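Local coordinates for protein beta sliding clamp (Borrelia burgdorferi, PDB 6DJ8) that probably forms a ring-shaped head-to-tail homodimer around DNA and tethers DNA polymerases and other proteins to it, giving replication its processivity, at residues 13-18 and 69-74; 97-102 and 110-115; 200-205 and 383-388; 271-276 and 370-375. One frame throughout, in Å; residues are numbered along the deposited sequence.

Contact 1: residues 13-18 and 69-74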
loop_
_atom_site.group_PDB
_atom_site.type_symbol
_atom_site.label_atom_id
_atom_site.label_comp_id
_atom_site.label_asym_id
_atom_site.label_seq_id
_atom_site.Cartn_x
_atom_site.Cartn_y
_atom_site.Cartn_z
ATOM N N THR A 13 -5.387 29.871 -27.878
ATOM C CA THR A 13 -4.504 29.744 -26.718
ATOM C C THR A 13 -4.670 28.325 -26.181
ATOM O O THR A 13 -5.395 28.083 -25.214
ATOM C CB THR A 13 -4.818 30.793 -25.654
ATOM O OG1 THR A 13 -4.820 32.087 -26.258
ATOM C CG2 THR A 13 -3.710 30.809 -24.610
ATOM N N PHE A 14 -3.967 27.383 -26.802
ATOM C CA PHE A 14 -4.121 25.973 -26.475
ATOM C C PHE A 14 -2.865 25.219 -26.882
ATOM O O PHE A 14 -2.011 25.737 -27.599
ATOM C CB PHE A 14 -5.330 25.366 -27.204
ATOM C CG PHE A 14 -5.122 25.244 -28.680
ATOM C CD1 PHE A 14 -5.520 26.266 -29.529
ATOM C CD2 PHE A 14 -4.493 24.132 -29.226
ATOM C CE1 PHE A 14 -5.321 26.171 -30.897
ATOM C CE2 PHE A 14 -4.275 24.038 -30.592
ATOM C CZ PHE A 14 -4.693 25.054 -31.427
ATOM N N PHE A 15 -2.798 23.958 -26.466
ATOM C CA PHE A 15 -1.860 23.051 -27.095
ATOM C C PHE A 15 -2.468 21.657 -27.105
ATOM O O PHE A 15 -3.306 21.320 -26.266
ATOM C CB PHE A 15 -0.491 23.048 -26.405
ATOM C CG PHE A 15 -0.524 22.590 -24.994
ATOM C CD1 PHE A 15 -0.747 23.491 -23.978
ATOM C CD2 PHE A 15 -0.327 21.260 -24.673
ATOM C CE1 PHE A 15 -0.781 23.080 -22.668
ATOM C CE2 PHE A 15 -0.358 20.849 -23.376
ATOM C CZ PHE A 15 -0.598 21.759 -22.365
ATOM N N ILE A 16 -2.021 20.856 -28.068
ATOM C CA ILE A 16 -2.375 19.450 -28.186
ATOM C C ILE A 16 -1.140 18.646 -27.825
ATOM O O ILE A 16 -0.035 18.952 -28.287
ATOM C CB ILE A 16 -2.857 19.118 -29.610
ATOM C CG1 ILE A 16 -4.033 20.033 -30.010
ATOM C CG2 ILE A 16 -3.224 17.635 -29.728
ATOM C CD1 ILE A 16 -4.545 19.804 -31.409
ATOM N N CYS A 17 -1.321 17.623 -26.999
ATOM C CA CYS A 17 -0.202 16.801 -26.572
ATOM C C CYS A 17 -0.637 15.346 -26.509
ATOM O O CYS A 17 -1.829 15.016 -26.546
ATOM C CB CYS A 17 0.327 17.235 -25.209
ATOM S SG CYS A 17 -0.882 17.057 -23.911
ATOM N N GLU A 18 0.354 14.476 -26.423
ATOM C CA GLU A 18 0.103 13.065 -26.171
ATOM C C GLU A 18 -0.208 12.880 -24.688
ATOM O O GLU A 18 0.593 13.258 -23.819
ATOM C CB GLU A 18 1.307 12.231 -26.610
ATOM C CG GLU A 18 1.193 10.748 -26.341
ATOM C CD GLU A 18 2.121 9.934 -27.223
ATOM O OE1 GLU A 18 2.574 10.465 -28.264
ATOM O OE2 GLU A 18 2.395 8.766 -26.874
ATOM N N ILE A 69 8.628 18.708 -23.906
ATOM C CA ILE A 69 8.022 17.713 -24.777
ATOM C C ILE A 69 7.438 18.430 -25.984
ATOM O O ILE A 69 7.123 19.620 -25.936
ATOM C CB ILE A 69 6.917 16.900 -24.076
ATOM C CG1 ILE A 69 5.797 17.832 -23.609
ATOM C CG2 ILE A 69 7.496 16.090 -22.929
ATOM C CD1 ILE A 69 4.552 17.082 -23.069
ATOM N N SER A 70 7.281 17.682 -27.070
ATOM C CA SER A 70 6.747 18.237 -28.300
ATOM C C SER A 70 5.229 18.307 -28.222
ATOM O O SER A 70 4.583 17.395 -27.710
ATOM C CB SER A 70 7.173 17.379 -29.487
ATOM O OG SER A 70 8.570 17.511 -29.704
ATOM N N ILE A 71 4.667 19.403 -28.729
ATOM C CA ILE A 71 3.233 19.633 -28.756
ATOM C C ILE A 71 2.881 20.311 -30.073
ATOM O O ILE A 71 3.754 20.701 -30.854
ATOM C CB ILE A 71 2.759 20.517 -27.587
ATOM C CG1 ILE A 71 3.536 21.842 -27.639
ATOM C CG2 ILE A 71 2.882 19.777 -26.257
ATOM C CD1 ILE A 71 3.054 22.898 -26.700
ATOM N N VAL A 72 1.584 20.521 -30.272
ATOM C CA VAL A 72 1.060 21.342 -31.357
ATOM C C VAL A 72 0.394 22.552 -30.720
ATOM O O VAL A 72 -0.362 22.408 -29.745
ATOM C CB VAL A 72 0.074 20.547 -32.231
ATOM C CG1 VAL A 72 -0.641 21.469 -33.224
ATOM C CG2 VAL A 72 0.808 19.419 -32.945
ATOM N N SER A 73 0.696 23.744 -31.234
ATOM C CA SER A 73 0.133 24.952 -30.651
ATOM C C SER A 73 -0.005 26.032 -31.717
ATOM O O SER A 73 0.377 25.849 -32.877
ATOM C CB SER A 73 1.007 25.461 -29.512
ATOM O OG SER A 73 2.176 26.050 -30.056
ATOM N N GLU A 74 -0.550 27.164 -31.313
ATOM C CA GLU A 74 -0.639 28.278 -32.250
ATOM C C GLU A 74 -0.066 29.557 -31.673
ATOM O O GLU A 74 0.546 30.330 -32.406
ATOM C CB GLU A 74 -2.097 28.543 -32.669
ATOM C CG GLU A 74 -2.593 27.695 -33.813
ATOM C CD GLU A 74 -4.089 27.848 -34.032
ATOM O OE1 GLU A 74 -4.622 28.959 -33.810
ATOM O OE2 GLU A 74 -4.729 26.848 -34.416
HETATM O O HOH W 1 -1.470 28.032 -28.393
HETATM O O HOH W 2 2.980 15.427 -26.533
#

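Contact 2: residues 97-102 and 110-115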
loop_
_atom_site.group_PDB
_atom_site.type_symbol
_atom_site.label_atom_id
_atom_site.label_comp_id
_atom_site.label_asym_id
_atom_site.label_seq_id
_atom_site.Cartn_x
_atom_site.Cartn_y
_atom_site.Cartn_z
ATOM N N LYS A 97 -5.827 9.161 -26.634
ATOM C CA LYS A 97 -4.429 9.136 -27.053
ATOM C C LYS A 97 -3.813 10.537 -26.998
ATOM O O LYS A 97 -2.665 10.703 -26.571
ATOM C CB LYS A 97 -4.326 8.543 -28.459
ATOM C CG LYS A 97 -2.931 8.602 -29.052
ATOM C CD LYS A 97 -2.181 7.284 -28.907
ATOM C CE LYS A 97 -0.680 7.474 -29.147
ATOM N NZ LYS A 97 -0.414 8.254 -30.391
ATOM N N LYS A 98 -4.583 11.555 -27.384
ATOM C CA LYS A 98 -4.159 12.949 -27.385
ATOM C C LYS A 98 -5.222 13.811 -26.724
ATOM O O LYS A 98 -6.425 13.548 -26.858
ATOM C CB LYS A 98 -3.944 13.457 -28.817
ATOM C CG LYS A 98 -2.891 12.691 -29.586
ATOM C CD LYS A 98 -2.580 13.328 -30.930
ATOM C CE LYS A 98 -1.370 12.643 -31.564
ATOM N NZ LYS A 98 -0.992 13.220 -32.888
ATOM N N ILE A 99 -4.789 14.880 -26.052
ATOM C CA ILE A 99 -5.752 15.816 -25.480
ATOM C C ILE A 99 -5.455 17.231 -25.963
ATOM O O ILE A 99 -4.317 17.576 -26.300
ATOM C CB ILE A 99 -5.777 15.775 -23.938
ATOM C CG1 ILE A 99 -4.349 15.872 -23.373
ATOM C CG2 ILE A 99 -6.449 14.508 -23.444
ATOM C CD1 ILE A 99 -4.346 16.077 -21.881
ATOM N N LYS A 100 -6.502 18.050 -25.998
ATOM C CA LYS A 100 -6.398 19.463 -26.324
ATOM C C LYS A 100 -6.594 20.226 -25.024
ATOM O O LYS A 100 -7.608 20.045 -24.338
ATOM C CB LYS A 100 -7.444 19.864 -27.375
ATOM C CG LYS A 100 -7.371 21.325 -27.841
ATOM C CD LYS A 100 -8.316 21.586 -29.041
ATOM C CE LYS A 100 -8.211 23.026 -29.550
ATOM N NZ LYS A 100 -9.238 23.369 -30.593
ATOM N N ILE A 101 -5.624 21.059 -24.671
ATOM C CA ILE A 101 -5.668 21.829 -23.438
ATOM C C ILE A 101 -5.804 23.293 -23.824
ATOM O O ILE A 101 -4.936 23.838 -24.506
ATOM C CB ILE A 101 -4.421 21.573 -22.586
ATOM C CG1 ILE A 101 -4.386 20.083 -22.186
ATOM C CG2 ILE A 101 -4.410 22.492 -21.387
ATOM C CD1 ILE A 101 -3.137 19.641 -21.409
ATOM N N VAL A 102 -6.892 23.921 -23.393
ATOM C CA VAL A 102 -7.237 25.286 -23.763
ATOM C C VAL A 102 -7.069 26.148 -22.526
ATOM O O VAL A 102 -7.532 25.777 -21.444
ATOM C CB VAL A 102 -8.679 25.381 -24.299
ATOM C CG1 VAL A 102 -9.026 26.829 -24.640
ATOM C CG2 VAL A 102 -8.865 24.482 -25.507
ATOM N N LEU A 110 -8.130 26.102 -17.154
ATOM C CA LEU A 110 -7.723 25.236 -18.241
ATOM C C LEU A 110 -8.944 24.403 -18.607
ATOM O O LEU A 110 -9.593 23.839 -17.723
ATOM C CB LEU A 110 -6.569 24.351 -17.793
ATOM C CG LEU A 110 -5.238 24.491 -18.520
ATOM C CD1 LEU A 110 -4.755 25.902 -18.417
ATOM C CD2 LEU A 110 -4.241 23.548 -17.855
ATOM N N GLU A 111 -9.304 24.388 -19.882
ATOM C CA GLU A 111 -10.415 23.581 -20.361
ATOM C C GLU A 111 -9.779 22.467 -21.169
ATOM O O GLU A 111 -9.007 22.732 -22.098
ATOM C CB GLU A 111 -11.376 24.405 -21.212
ATOM C CG GLU A 111 -11.630 25.800 -20.651
ATOM C CD GLU A 111 -13.046 25.991 -20.158
ATOM O OE1 GLU A 111 -13.840 25.028 -20.224
ATOM O OE2 GLU A 111 -13.368 27.110 -19.707
ATOM N N ILE A 112 -10.097 21.227 -20.817
ATOM C CA ILE A 112 -9.442 20.068 -21.397
ATOM C C ILE A 112 -10.500 19.197 -22.047
ATOM O O ILE A 112 -11.566 18.947 -21.463
ATOM C CB ILE A 112 -8.652 19.288 -20.333
ATOM C CG1 ILE A 112 -7.761 20.257 -19.545
ATOM C CG2 ILE A 112 -7.858 18.176 -20.971
ATOM C CD1 ILE A 112 -6.773 19.578 -18.576
ATOM N N MET A 113 -10.208 18.750 -23.258
ATOM C CA MET A 113 -11.097 17.889 -24.005
ATOM C C MET A 113 -10.218 16.898 -24.740
ATOM O O MET A 113 -9.020 17.138 -24.945
ATOM C CB MET A 113 -11.982 18.700 -24.971
ATOM C CG MET A 113 -11.172 19.505 -25.992
ATOM S SD MET A 113 -11.780 21.197 -26.237
ATOM C CE MET A 113 -11.597 21.844 -24.570
ATOM N N GLY A 114 -10.800 15.764 -25.112
ATOM C CA GLY A 114 -10.057 14.828 -25.930
ATOM C C GLY A 114 -9.844 15.432 -27.300
ATOM O O GLY A 114 -10.749 16.065 -27.858
ATOM N N GLU A 115 -8.623 15.317 -27.821
ATOM C CA GLU A 115 -8.341 15.758 -29.184
ATOM C C GLU A 115 -8.639 14.562 -30.065
ATOM O O GLU A 115 -7.766 13.752 -30.377
ATOM C CB GLU A 115 -6.918 16.277 -29.359
ATOM C CG GLU A 115 -6.614 16.753 -30.783
ATOM C CD GLU A 115 -7.623 17.778 -31.328
ATOM O OE1 GLU A 115 -8.153 18.604 -30.550
ATOM O OE2 GLU A 115 -7.884 17.753 -32.550
HETATM O O HOH W 3 -6.742 11.047 -29.094
#

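Contact 3: residues 200-205 and 383-388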
loop_
_atom_site.group_PDB
_atom_site.type_symbol
_atom_site.label_atom_id
_atom_site.label_comp_id
_atom_site.label_asym_id
_atom_site.label_seq_id
_atom_site.Cartn_x
_atom_site.Cartn_y
_atom_site.Cartn_z
ATOM N N GLY A 200 26.922 9.657 9.840
ATOM C CA GLY A 200 27.672 9.546 11.064
ATOM C C GLY A 200 27.822 8.133 11.583
ATOM O O GLY A 200 28.702 7.880 12.410
ATOM N N HIS A 201 26.984 7.211 11.141
ATOM C CA HIS A 201 27.042 5.840 11.618
ATOM C C HIS A 201 27.310 4.820 10.529
ATOM O O HIS A 201 27.936 3.787 10.799
ATOM C CB HIS A 201 25.731 5.520 12.340
ATOM C CG HIS A 201 25.510 6.392 13.532
ATOM N ND1 HIS A 201 24.981 7.661 13.434
ATOM C CD2 HIS A 201 25.761 6.188 14.846
ATOM C CE1 HIS A 201 24.931 8.207 14.635
ATOM N NE2 HIS A 201 25.383 7.329 15.510
ATOM N N ARG A 202 26.865 5.091 9.308
ATOM C CA ARG A 202 27.127 4.257 8.155
ATOM C C ARG A 202 27.521 5.186 7.014
ATOM O O ARG A 202 27.129 6.359 6.988
ATOM C CB ARG A 202 25.915 3.373 7.799
ATOM C CG ARG A 202 24.530 4.060 7.869
ATOM C CD ARG A 202 24.143 4.700 6.547
ATOM N NE ARG A 202 22.751 5.200 6.558
ATOM C CZ ARG A 202 21.694 4.432 6.319
ATOM N NH1 ARG A 202 21.876 3.133 6.057
ATOM N NH2 ARG A 202 20.455 4.944 6.346
ATOM N N MET A 203 28.320 4.663 6.083
ATOM C CA MET A 203 28.933 5.507 5.074
ATOM C C MET A 203 29.161 4.718 3.793
ATOM O O MET A 203 29.630 3.576 3.834
ATOM C CB MET A 203 30.287 6.074 5.574
ATOM C CG MET A 203 31.144 6.665 4.446
ATOM S SD MET A 203 32.777 7.276 5.025
ATOM C CE MET A 203 32.273 8.596 6.086
ATOM N N SER A 204 28.860 5.349 2.660
ATOM C CA SER A 204 29.171 4.819 1.338
ATOM C C SER A 204 30.282 5.643 0.675
ATOM O O SER A 204 30.327 6.872 0.806
ATOM C CB SER A 204 27.916 4.796 0.466
ATOM O OG SER A 204 27.031 3.728 0.857
ATOM N N ILE A 205 31.188 4.950 -0.010
ATOM C CA ILE A 205 32.279 5.550 -0.776
ATOM C C ILE A 205 32.296 4.912 -2.157
ATOM O O ILE A 205 32.509 3.699 -2.275
ATOM C CB ILE A 205 33.641 5.345 -0.088
ATOM C CG1 ILE A 205 33.634 5.991 1.293
ATOM C CG2 ILE A 205 34.759 5.924 -0.946
ATOM C CD1 ILE A 205 34.542 5.340 2.258
ATOM N N PHE A 383 33.677 0.423 -4.672
ATOM C CA PHE A 383 32.602 0.647 -3.714
ATOM C C PHE A 383 32.980 0.103 -2.344
ATOM O O PHE A 383 33.394 -1.057 -2.217
ATOM C CB PHE A 383 31.303 0.023 -4.217
ATOM C CG PHE A 383 30.160 0.146 -3.260
ATOM C CD1 PHE A 383 29.838 1.364 -2.683
ATOM C CD2 PHE A 383 29.385 -0.956 -2.963
ATOM C CE1 PHE A 383 28.769 1.470 -1.808
ATOM C CE2 PHE A 383 28.313 -0.858 -2.102
ATOM C CZ PHE A 383 28.003 0.352 -1.520
ATOM N N THR A 384 32.822 0.940 -1.322
ATOM C CA THR A 384 33.011 0.539 0.067
ATOM C C THR A 384 31.847 1.056 0.891
ATOM O O THR A 384 31.457 2.221 0.750
ATOM C CB THR A 384 34.331 1.085 0.625
ATOM O OG1 THR A 384 35.408 0.499 -0.090
ATOM C CG2 THR A 384 34.477 0.770 2.092
ATOM N N HIS A 385 31.297 0.201 1.748
ATOM C CA HIS A 385 30.296 0.617 2.721
ATOM C C HIS A 385 30.748 0.232 4.123
ATOM O O HIS A 385 31.134 -0.919 4.376
ATOM C CB HIS A 385 28.919 0.023 2.431
ATOM C CG HIS A 385 27.832 0.641 3.250
ATOM N ND1 HIS A 385 27.262 1.863 2.943
ATOM C CD2 HIS A 385 27.249 0.231 4.404
ATOM C CE1 HIS A 385 26.347 2.154 3.852
ATOM N NE2 HIS A 385 26.316 1.179 4.747
ATOM N N LEU A 386 30.686 1.199 5.025
ATOM C CA LEU A 386 31.125 1.055 6.400
ATOM C C LEU A 386 29.931 1.223 7.318
ATOM O O LEU A 386 29.078 2.086 7.082
ATOM C CB LEU A 386 32.199 2.088 6.745
ATOM C CG LEU A 386 33.427 2.139 5.830
ATOM C CD1 LEU A 386 34.357 3.293 6.235
ATOM C CD2 LEU A 386 34.209 0.809 5.842
ATOM N N ILE A 387 29.877 0.402 8.362
ATOM C CA ILE A 387 28.838 0.479 9.375
ATOM C C ILE A 387 29.511 0.413 10.735
ATOM O O ILE A 387 30.229 -0.552 11.030
ATOM C CB ILE A 387 27.801 -0.651 9.229
ATOM C CG1 ILE A 387 27.168 -0.618 7.836
ATOM C CG2 ILE A 387 26.740 -0.529 10.310
ATOM C CD1 ILE A 387 26.291 -1.826 7.520
ATOM N N MET A 388 29.282 1.425 11.557
ATOM C CA MET A 388 29.823 1.395 12.909
ATOM C C MET A 388 29.000 0.421 13.750
ATOM O O MET A 388 27.763 0.437 13.681
ATOM C CB MET A 388 29.828 2.793 13.534
ATOM C CG MET A 388 30.671 2.910 14.803
ATOM S SD MET A 388 32.444 2.664 14.535
ATOM C CE MET A 388 33.125 2.924 16.181
HETATM O O HOH W 4 23.993 1.211 6.079
#

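Contact 4: residues 271-276 and 370-375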
loop_
_atom_site.group_PDB
_atom_site.type_symbol
_atom_site.label_atom_id
_atom_site.label_comp_id
_atom_site.label_asym_id
_atom_site.label_seq_id
_atom_site.Cartn_x
_atom_site.Cartn_y
_atom_site.Cartn_z
ATOM N N ILE A 271 38.772 7.603 8.539
ATOM C CA ILE A 271 38.103 6.454 9.154
ATOM C C ILE A 271 38.159 5.196 8.296
ATOM O O ILE A 271 37.743 4.124 8.766
ATOM C CB ILE A 271 36.633 6.758 9.515
ATOM C CG1 ILE A 271 35.733 6.642 8.283
ATOM C CG2 ILE A 271 36.518 8.136 10.138
ATOM C CD1 ILE A 271 34.219 6.767 8.605
ATOM N N ILE A 272 38.649 5.282 7.064
ATOM C CA ILE A 272 38.793 4.106 6.209
ATOM C C ILE A 272 39.806 3.151 6.831
ATOM O O ILE A 272 40.962 3.532 7.047
ATOM C CB ILE A 272 39.191 4.512 4.779
ATOM C CG1 ILE A 272 38.067 5.355 4.146
ATOM C CG2 ILE A 272 39.570 3.289 3.944
ATOM C CD1 ILE A 272 38.505 6.225 2.971
ATOM N N PRO A 273 39.426 1.913 7.137
ATOM C CA PRO A 273 40.399 0.974 7.698
ATOM C C PRO A 273 41.408 0.567 6.640
ATOM O O PRO A 273 41.074 0.398 5.465
ATOM C CB PRO A 273 39.561 -0.227 8.179
ATOM C CG PRO A 273 38.164 -0.091 7.539
ATOM C CD PRO A 273 38.128 1.272 6.886
ATOM N N LYS A 274 42.660 0.422 7.067
ATOM C CA LYS A 274 43.715 0.078 6.124
ATOM C C LYS A 274 43.736 -1.426 5.878
ATOM O O LYS A 274 43.532 -1.888 4.750
ATOM C CB LYS A 274 45.070 0.573 6.642
ATOM N N GLU A 275 43.965 -2.203 6.932
ATOM C CA GLU A 275 43.971 -3.657 6.871
ATOM C C GLU A 275 43.106 -4.172 8.009
ATOM O O GLU A 275 43.238 -3.711 9.148
ATOM C CB GLU A 275 45.396 -4.228 6.983
ATOM N N GLN A 276 42.210 -5.103 7.707
ATOM C CA GLN A 276 41.288 -5.624 8.709
ATOM C C GLN A 276 41.559 -7.096 8.955
ATOM O O GLN A 276 41.689 -7.877 8.008
ATOM C CB GLN A 276 39.852 -5.402 8.283
ATOM C CG GLN A 276 39.555 -3.932 8.213
ATOM C CD GLN A 276 38.179 -3.684 7.755
ATOM O OE1 GLN A 276 37.830 -3.991 6.617
ATOM N NE2 GLN A 276 37.352 -3.163 8.649
ATOM N N GLY A 370 35.962 -4.835 17.428
ATOM C CA GLY A 370 35.442 -3.607 18.040
ATOM C C GLY A 370 35.580 -2.423 17.125
ATOM O O GLY A 370 35.500 -1.308 17.617
ATOM N N ASN A 371 35.797 -2.656 15.838
ATOM C CA ASN A 371 35.885 -1.488 14.936
ATOM C C ASN A 371 34.838 -1.554 13.823
ATOM O O ASN A 371 34.075 -2.510 13.787
ATOM C CB ASN A 371 37.303 -1.207 14.467
ATOM C CG ASN A 371 37.751 0.123 15.018
ATOM O OD1 ASN A 371 37.435 1.165 14.452
ATOM N ND2 ASN A 371 38.399 0.095 16.170
ATOM N N VAL A 372 34.876 -0.574 12.926
ATOM C CA VAL A 372 33.943 -0.435 11.826
ATOM C C VAL A 372 33.877 -1.721 11.013
ATOM O O VAL A 372 34.896 -2.351 10.714
ATOM C CB VAL A 372 34.365 0.767 10.962
ATOM C CG1 VAL A 372 35.726 0.513 10.333
ATOM C CG2 VAL A 372 33.368 1.036 9.915
ATOM N N LEU A 373 32.660 -2.090 10.639
ATOM C CA LEU A 373 32.407 -3.183 9.715
ATOM C C LEU A 373 32.471 -2.648 8.289
ATOM O O LEU A 373 31.859 -1.619 7.977
ATOM C CB LEU A 373 31.030 -3.788 9.997
ATOM C CG LEU A 373 30.768 -5.244 9.663
ATOM C CD1 LEU A 373 31.591 -6.101 10.580
ATOM C CD2 LEU A 373 29.291 -5.562 9.820
ATOM N N LYS A 374 33.205 -3.338 7.427
ATOM C CA LYS A 374 33.346 -2.933 6.036
ATOM C C LYS A 374 32.665 -3.945 5.133
ATOM O O LYS A 374 32.923 -5.151 5.234
ATOM C CB LYS A 374 34.813 -2.789 5.637
ATOM C CG LYS A 374 35.005 -2.504 4.152
ATOM C CD LYS A 374 36.447 -2.058 3.868
ATOM C CE LYS A 374 37.339 -3.235 3.502
ATOM N NZ LYS A 374 36.809 -4.018 2.353
ATOM N N LEU A 375 31.786 -3.450 4.271
ATOM C CA LEU A 375 31.080 -4.263 3.293
ATOM C C LEU A 375 31.557 -3.916 1.899
ATOM O O LEU A 375 31.609 -2.736 1.542
ATOM C CB LEU A 375 29.566 -4.034 3.363
ATOM C CG LEU A 375 28.707 -4.708 4.422
ATOM C CD1 LEU A 375 29.310 -4.572 5.785
ATOM C CD2 LEU A 375 27.242 -4.107 4.379
HETATM O O HOH W 5 37.504 -2.382 11.323
#

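Contact 1: residues 13-18 and 69-74
Phe15 and Ile71 meet through matching first torsions: CG of Phe15 (chi1 62°) and CG1 of Ile71 (chi1 57°) each sit between their own backbone N and carbonyl carbon. Ile71 thereby sends CD1 to within 3.6 Å of Phe15 CB, while its other branch, CG2, lies 3.8 Å from Cys17 CB. One isoleucine thus spans two side chains of strand 14-18, and Val49 of strand 44-50 packs against both Phe15 and Ile71. The backbones run antiparallel, and Ile16 and Val72 form a hydrogen-bonded pair: Ile16 N donates to Val72 O at 2.8 Å, and Val72 N returns a bond to Ile16 O at 3.0 Å. This pairing adds the short strand 72-73 to the edge of a five-stranded antiparallel sheet in the N-terminal domain of the clamp; preceding residues belong to a strand of a second sheet. Beyond this pair, water takes over. A water accepts from Glu18 N and donates to Ser70 O, bridging the strands where they diverge. At the other end, Glu74 brings OE2 to the edge of the Phe14 ring, 3.5 Å from Phe14 CZ, with the carboxylate plane turned 81° from the ring; Lys100 makes a cation-pi contact with the same ring.

Contact 2: residues 97-102 and 110-115
Lys100 and Met113 form a hydrogen-bonded pair in an antiparallel beta hairpin, strands 98-104 and 109-114, whose short segments run 163° apart. Lys100 N donates to Met113 O at 2.9 Å, and Met113 N donates back to Lys100 O at 3.1 Å. Val102 and Glu111 repeat the exchange, Glu111 N reaching Val102 O at 2.7 Å. Where the strand gives way to loop, the bond from Glu115 N to Lys98 O is less regular, its donor standing 39° out of the carbonyl plane. On one face Ile101 and Ile112 run alongside each other in the same direction, and Ile101 CG2 touches Leu110 CG at 3.6 Å. On the other, Met113 folds back at its second and third torsions and brings its CE methyl to Val102 CG2. Further out, helix 83-92 lies over the apolar face, with Phe86 against Ile101 and Leu110 and Ala89 against Ile112. The opposite face is more polar: Glu111 OE1 is hydrogen-bonded to His126 NE2 on the next strand. Lys100, fully extended, passes Glu115 with its methylene chain, not its ammonium group: Glu115 OE1 is 3.3 Å from Lys100 CD but 4.9 Å from Lys100 NZ.

Contact 3: residues 200-205 and 383-388
His385 lies beside Ser204 in a non-hydrogen-bonded antiparallel pair, and its imidazole reaches across to strand 202-205. From CB, 3.9 Å from Met203 O, the side chain leaves with CG anti to the backbone N (chi1 -169°), which carries the ring over that carbonyl oxygen. CG and CE1 both rest near Met203 O, so the oxygen faces the ring; although ND1 is 3.1 Å from it, the angle is too poor for a hydrogen bond. ND1 instead donates to Ser204 OG at 2.8 Å, with the hydroxyl only 8° out of the ring plane. At the far end, NE2 lies 3.8 Å from Arg202 CB and shares a water, 2.7 Å from NE2, which accepts from Arg202 NH1. The guanidinium itself forms a salt bridge with Glu353, and Phe169 meets the imidazole ring.

Backbone pairing carries this arrangement. Met203 exchanges bonds with Leu386 and Ile205 with Thr384, while Met388 N closes the end on His201 O, almost straight at 172°. The pairing makes one continuous antiparallel sheet that runs from the central into the C-terminal domain. The bound peptide packs against His201, Met203 and Met388 and is hydrogen-bonded to the backbone of Gly200, placing the contact at the inter-domain binding site for clamp ligands.

Because Ser204 OG is also hydrogen-bonded to Arg166 O and Ser170 OG, donation by ND1 to this hydroxyl fixes the rotation of the imidazole within a buried polar network.

Contact 4: residues 271-276 and 370-375
Pro273 and Val372 make the apolar part of this contact, Pro273 CG against Val372 CG1 at 3.8 Å with the two side chains nearly perpendicular. Val372 CG1 stands between the backbone N and carbonyl carbon (chi1 64°), which turns this methyl toward the proline ring. Leu386 packs on Val372 from the neighbouring strand, and apolar side chains of the bound peptide pack on Ile271 and on Val372, so this patch continues into the ligand-binding site.

The Gln276 amide supplies the polar half. Its chain is stretched from CG onward, bringing OE1 alongside the methylenes of Lys374, 3.4 Å from Lys374 CB and 3.2 Å from Lys374 CE. Turns at its third and fourth torsions curl the lysine around the amide oxygen, while Lys374 NZ has a weak hydrogen bond to Gln366 on strand 362-367. On the other side of the amide, a water accepts from Gln276 NE2 at 2.8 Å and donates to Val372 O at 2.7 Å.

By contrast, the turn at Lys274 and Glu275 is exposed and both residues are modelled without atoms beyond CB, consistent with mobile side chains. Glu275 O nevertheless holds Asn368 ND2, which ties the turn to Asn368, beyond the end of strand 362-367.

The water shared by Gln276 NE2 and Val372 O thus links the two segments. Gln276 OE1 is buried by lysine methylenes with no hydrogen-bonding partner in the model, an arrangement that probably costs some desolvation energy.

How the contacts relate
Contacts 1 and 2 share one antiparallel sheet of the N-terminal domain, their centres 9 Å apart, and strand 14-18 joins them: Phe15 O lies 2.8 Å from Ile101 N, a probable hydrogen bond. Contacts 3 and 4, centres 10 Å apart, meet through neighbouring strands 373-376 and 383-387 in the sheet spanning the central and C-terminal domains. The pairs lie on opposite sides of the chain's centre, with contacts 1 and 4 about 57 Å apart between centres. Along the chain contacts 1, 2 and 3 follow in series, while contact 4 is nested within the loop that contact 3 closes. The bound peptide packs against contacts 3 and 4, whose sheet carries the ligand site between those domains; contacts 1 and 2 build part of the N-terminal domain.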